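Local coordinates for protein SdbC (Legionella pneumophila subsp. pneumophila, PDB 4KSN) that is of unknown function but, as a Legionella effector whose C-terminal domain is described here, probably acts inside host cells, at residues 9-21 and 25-37. The protein carries 1 engineered substitution. Sequence-based numbering, arbitrary orientation.
Sequences THLADLYLLKYDT and VYESFICKYLEDS
With CG wedged between its backbone N and carbonyl carbon (chi1 65°), the Tyr19 ring swings over the Glu27 side chain, so that Glu27 CB lies over one face of the ring. Glu27 CB makes a CH-pi contact there, 4.0 Å from the centroid of the Tyr19 ring and offset toward the rim. On the same face of the sheet, Tyr19 CE2 meets Phe29 CE1 obliquely at 3.5 Å, and Leu17 CG abuts Cys31 SG at 3.7 Å. The phenol and carboxylate ends reach onward to a second subunit: Tyr19 OH bonds Leu57 O there, while Glu27 OE1 takes a hydrogen bond with Tyr33 OH and a salt bridge with Arg55 of that subunit. On the other face, Lys18 bends at its last torsion (chi4 -67°) so that NZ donates a hydrogen bond to Ser28 OG at 2.7 Å, with the ammonium also near the edge of the Tyr26 ring.

The two strands, 10-20 and 26-33, form an antiparallel beta hairpin. Paired backbone bonds tie Tyr15 to Cys31, Leu17 to Phe29 and Tyr19 to Glu27; of these, the one from Cys31 N to Tyr15 O is weak. Strand 62-71 flanks strand 10-20 on its other edge, and residues 29-33 pair antiparallel with a strand of the second subunit, carrying the sheet across the interface.

Near the turn, Val25 O is gripped twice, by Thr21 N at 3.1 Å and Thr21 OG1 at 2.6 Å. Where the strands diverge at the far end, one water joins Asp13 O to Tyr33 N, and another lies within hydrogen-bonding reach of Tyr15 OH and of the carboxylates of Asp13 and Glu35.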
# COMPACT_ATOMS: atom_id res chain seq x y z
N THR A 9 5.97 -12.15 10.71
CA THR A 9 5.60 -10.96 9.95
C THR A 9 4.14 -10.93 9.44
O THR A 9 3.61 -11.88 8.81
CB THR A 9 6.59 -10.71 8.80
OG1 THR A 9 6.27 -9.47 8.16
CG2 THR A 9 6.57 -11.86 7.78
N HIS A 10 3.50 -9.81 9.73
CA HIS A 10 2.07 -9.60 9.43
C HIS A 10 1.89 -9.37 7.94
O HIS A 10 2.53 -8.50 7.37
CB HIS A 10 1.61 -8.37 10.21
CG HIS A 10 0.25 -7.88 9.83
ND1 HIS A 10 0.04 -7.02 8.77
CD2 HIS A 10 -0.96 -8.10 10.38
CE1 HIS A 10 -1.25 -6.76 8.66
NE2 HIS A 10 -1.88 -7.39 9.64
N LEU A 11 1.02 -10.13 7.31
CA LEU A 11 0.80 -10.09 5.87
C LEU A 11 -0.49 -9.34 5.49
O LEU A 11 -0.48 -8.50 4.59
CB LEU A 11 0.74 -11.52 5.36
CG LEU A 11 0.98 -11.82 3.89
CD1 LEU A 11 2.42 -11.54 3.49
CD2 LEU A 11 0.62 -13.27 3.64
N ALA A 12 -1.59 -9.64 6.16
CA ALA A 12 -2.92 -9.09 5.80
C ALA A 12 -3.86 -9.16 6.98
O ALA A 12 -3.57 -9.84 7.94
CB ALA A 12 -3.52 -9.87 4.65
N ASP A 13 -4.95 -8.44 6.91
CA ASP A 13 -6.00 -8.52 7.90
C ASP A 13 -7.21 -9.10 7.20
O ASP A 13 -7.40 -8.88 6.00
CB ASP A 13 -6.41 -7.16 8.39
CG ASP A 13 -5.26 -6.39 8.98
OD1 ASP A 13 -4.51 -6.99 9.76
OD2 ASP A 13 -5.15 -5.20 8.66
N LEU A 14 -8.04 -9.77 7.98
CA LEU A 14 -9.35 -10.25 7.54
C LEU A 14 -10.32 -9.89 8.64
O LEU A 14 -9.87 -9.52 9.76
CB LEU A 14 -9.26 -11.77 7.42
CG LEU A 14 -8.44 -12.30 6.26
CD1 LEU A 14 -8.43 -13.80 6.32
CD2 LEU A 14 -8.97 -11.78 4.94
N TYR A 15 -11.61 -9.87 8.33
CA TYR A 15 -12.59 -9.44 9.29
C TYR A 15 -13.74 -10.47 9.31
O TYR A 15 -14.21 -10.88 8.25
CB TYR A 15 -13.11 -8.04 8.93
CG TYR A 15 -12.09 -7.00 9.05
CD1 TYR A 15 -11.20 -6.71 7.99
CD2 TYR A 15 -11.88 -6.38 10.26
CE1 TYR A 15 -10.20 -5.83 8.14
CE2 TYR A 15 -10.84 -5.48 10.41
CZ TYR A 15 -10.05 -5.19 9.35
OH TYR A 15 -9.05 -4.30 9.49
N LEU A 16 -14.17 -10.84 10.50
CA LEU A 16 -15.36 -11.63 10.71
C LEU A 16 -16.48 -10.67 11.04
O LEU A 16 -16.39 -9.92 12.03
CB LEU A 16 -15.11 -12.56 11.89
CG LEU A 16 -16.18 -13.58 12.22
CD1 LEU A 16 -16.46 -14.56 11.08
CD2 LEU A 16 -15.73 -14.35 13.45
N LEU A 17 -17.47 -10.66 10.17
CA LEU A 17 -18.51 -9.70 10.19
C LEU A 17 -19.80 -10.48 10.45
O LEU A 17 -20.10 -11.43 9.76
CB LEU A 17 -18.66 -8.94 8.87
CG LEU A 17 -17.62 -7.88 8.45
CD1 LEU A 17 -18.26 -7.07 7.31
CD2 LEU A 17 -17.06 -6.98 9.58
N LYS A 18 -20.60 -9.96 11.38
CA LYS A 18 -21.84 -10.63 11.73
C LYS A 18 -22.87 -9.56 11.95
O LYS A 18 -22.58 -8.55 12.47
CB LYS A 18 -21.66 -11.58 12.95
CG LYS A 18 -20.80 -12.76 12.72
CD LYS A 18 -20.50 -13.52 14.01
CE LYS A 18 -19.71 -14.79 13.79
NZ LYS A 18 -20.44 -15.88 13.04
N TYR A 19 -24.08 -9.76 11.46
CA TYR A 19 -25.11 -8.72 11.57
C TYR A 19 -26.52 -9.34 11.64
O TYR A 19 -26.81 -10.36 11.04
CB TYR A 19 -25.02 -7.69 10.45
CG TYR A 19 -25.31 -8.22 9.06
CD1 TYR A 19 -26.60 -8.21 8.54
CD2 TYR A 19 -24.28 -8.68 8.24
CE1 TYR A 19 -26.87 -8.74 7.27
CE2 TYR A 19 -24.53 -9.16 6.98
CZ TYR A 19 -25.80 -9.17 6.47
OH TYR A 19 -26.00 -9.64 5.24
N ASP A 20 -27.36 -8.74 12.46
CA ASP A 20 -28.75 -9.18 12.60
C ASP A 20 -29.50 -8.63 11.39
O ASP A 20 -29.35 -7.45 11.03
CB ASP A 20 -29.31 -8.63 13.91
CG ASP A 20 -30.83 -8.81 14.04
OD1 ASP A 20 -31.34 -9.93 13.81
OD2 ASP A 20 -31.46 -7.79 14.35
N THR A 21 -30.21 -9.51 10.73
CA THR A 21 -30.99 -9.15 9.54
C THR A 21 -32.22 -8.28 9.87
O THR A 21 -32.45 -7.23 9.26
CB THR A 21 -31.44 -10.41 8.83
OG1 THR A 21 -32.11 -11.29 9.75
CG2 THR A 21 -30.20 -11.13 8.25
N VAL A 25 -32.61 -13.89 12.20
CA VAL A 25 -31.42 -14.64 11.92
C VAL A 25 -30.28 -13.64 11.75
O VAL A 25 -30.53 -12.52 11.38
CB VAL A 25 -31.64 -15.56 10.71
CG1 VAL A 25 -31.58 -14.82 9.38
CG2 VAL A 25 -30.67 -16.72 10.78
N TYR A 26 -29.08 -14.03 12.14
CA TYR A 26 -27.87 -13.23 11.81
C TYR A 26 -27.06 -13.91 10.70
O TYR A 26 -27.04 -15.12 10.57
CB TYR A 26 -27.00 -12.95 13.06
CG TYR A 26 -26.34 -14.19 13.63
CD1 TYR A 26 -26.98 -15.00 14.58
CD2 TYR A 26 -25.05 -14.56 13.23
CE1 TYR A 26 -26.37 -16.15 15.08
CE2 TYR A 26 -24.44 -15.70 13.72
CZ TYR A 26 -25.09 -16.49 14.66
OH TYR A 26 -24.42 -17.61 15.11
N GLU A 27 -26.29 -13.07 9.97
CA GLU A 27 -25.53 -13.53 8.83
C GLU A 27 -24.09 -13.31 9.18
O GLU A 27 -23.79 -12.33 9.86
CB GLU A 27 -25.88 -12.72 7.56
CG GLU A 27 -27.37 -12.74 7.17
CD GLU A 27 -27.81 -14.08 6.69
OE1 GLU A 27 -27.16 -15.15 6.95
OE2 GLU A 27 -28.82 -14.08 5.96
N SER A 28 -23.24 -14.22 8.72
CA SER A 28 -21.83 -14.21 9.05
C SER A 28 -21.03 -14.31 7.78
O SER A 28 -21.37 -15.11 6.90
CB SER A 28 -21.51 -15.45 9.90
OG SER A 28 -22.28 -15.50 11.10
N PHE A 29 -19.89 -13.61 7.76
CA PHE A 29 -19.07 -13.53 6.56
C PHE A 29 -17.62 -13.42 7.04
O PHE A 29 -17.36 -12.84 8.10
CB PHE A 29 -19.38 -12.26 5.80
CG PHE A 29 -20.71 -12.22 5.09
CD1 PHE A 29 -21.85 -11.76 5.72
CD2 PHE A 29 -20.80 -12.55 3.76
CE1 PHE A 29 -23.04 -11.72 5.05
CE2 PHE A 29 -21.98 -12.47 3.07
CZ PHE A 29 -23.12 -12.07 3.73
N ILE A 30 -16.72 -13.99 6.26
CA ILE A 30 -15.26 -13.76 6.46
C ILE A 30 -14.81 -12.91 5.27
O ILE A 30 -15.13 -13.23 4.15
CB ILE A 30 -14.49 -15.09 6.64
CG1 ILE A 30 -12.99 -14.83 6.80
CG2 ILE A 30 -14.66 -16.07 5.53
CD1 ILE A 30 -12.72 -14.11 8.11
N CYS A 31 -14.13 -11.78 5.58
CA CYS A 31 -14.09 -10.63 4.70
C CYS A 31 -12.66 -10.07 4.58
O CYS A 31 -11.91 -10.01 5.57
CB CYS A 31 -14.94 -9.50 5.26
SG CYS A 31 -16.63 -10.08 5.65
N LYS A 32 -12.37 -9.60 3.39
CA LYS A 32 -11.23 -8.71 3.12
C LYS A 32 -11.78 -7.30 2.89
O LYS A 32 -12.56 -7.05 1.98
CB LYS A 32 -10.48 -9.24 1.93
CG LYS A 32 -9.43 -8.32 1.32
CD LYS A 32 -8.22 -8.22 2.20
CE LYS A 32 -7.07 -7.49 1.52
NZ LYS A 32 -7.31 -6.02 1.56
N TYR A 33 -11.29 -6.37 3.69
CA TYR A 33 -11.60 -4.97 3.55
C TYR A 33 -10.98 -4.34 2.32
O TYR A 33 -9.78 -4.58 1.98
CB TYR A 33 -11.22 -4.24 4.84
CG TYR A 33 -11.47 -2.76 4.83
CD1 TYR A 33 -12.75 -2.25 4.56
CD2 TYR A 33 -10.48 -1.85 5.13
CE1 TYR A 33 -13.01 -0.91 4.58
CE2 TYR A 33 -10.71 -0.47 5.15
CZ TYR A 33 -11.95 -0.00 4.83
OH TYR A 33 -12.25 1.34 4.89
N LEU A 34 -11.79 -3.61 1.58
CA LEU A 34 -11.35 -3.06 0.34
C LEU A 34 -10.67 -1.75 0.65
O LEU A 34 -11.31 -0.74 0.88
CB LEU A 34 -12.49 -2.80 -0.63
CG LEU A 34 -13.06 -4.07 -1.21
CD1 LEU A 34 -14.18 -3.67 -2.14
CD2 LEU A 34 -12.03 -4.90 -1.96
N GLU A 35 -9.36 -1.76 0.68
CA GLU A 35 -8.67 -0.50 0.96
C GLU A 35 -7.33 -0.45 0.33
O GLU A 35 -6.98 -1.33 -0.47
CB GLU A 35 -8.44 -0.38 2.45
CG GLU A 35 -7.58 -1.49 3.03
CD GLU A 35 -7.18 -1.22 4.48
OE1 GLU A 35 -7.23 -0.04 4.92
OE2 GLU A 35 -6.84 -2.18 5.19
N ASP A 36 -6.59 0.59 0.74
CA ASP A 36 -5.13 0.56 0.75
C ASP A 36 -4.67 0.95 -0.62
O ASP A 36 -5.20 1.92 -1.18
CB ASP A 36 -4.62 -0.83 1.20
CG ASP A 36 -3.21 -0.83 1.73
OD1 ASP A 36 -2.25 -0.47 1.00
OD2 ASP A 36 -3.08 -1.26 2.90
N SER A 37 -3.74 0.19 -1.19
CA SER A 37 -2.82 0.69 -2.19
C SER A 37 -1.98 1.77 -1.51
O SER A 37 -0.75 1.66 -1.42
CB SER A 37 -3.54 1.20 -3.45
OG SER A 37 -4.10 2.50 -3.25
O HOH W 1 -8.85 -6.69 5.19
O HOH W 2 -7.39 -3.60 7.70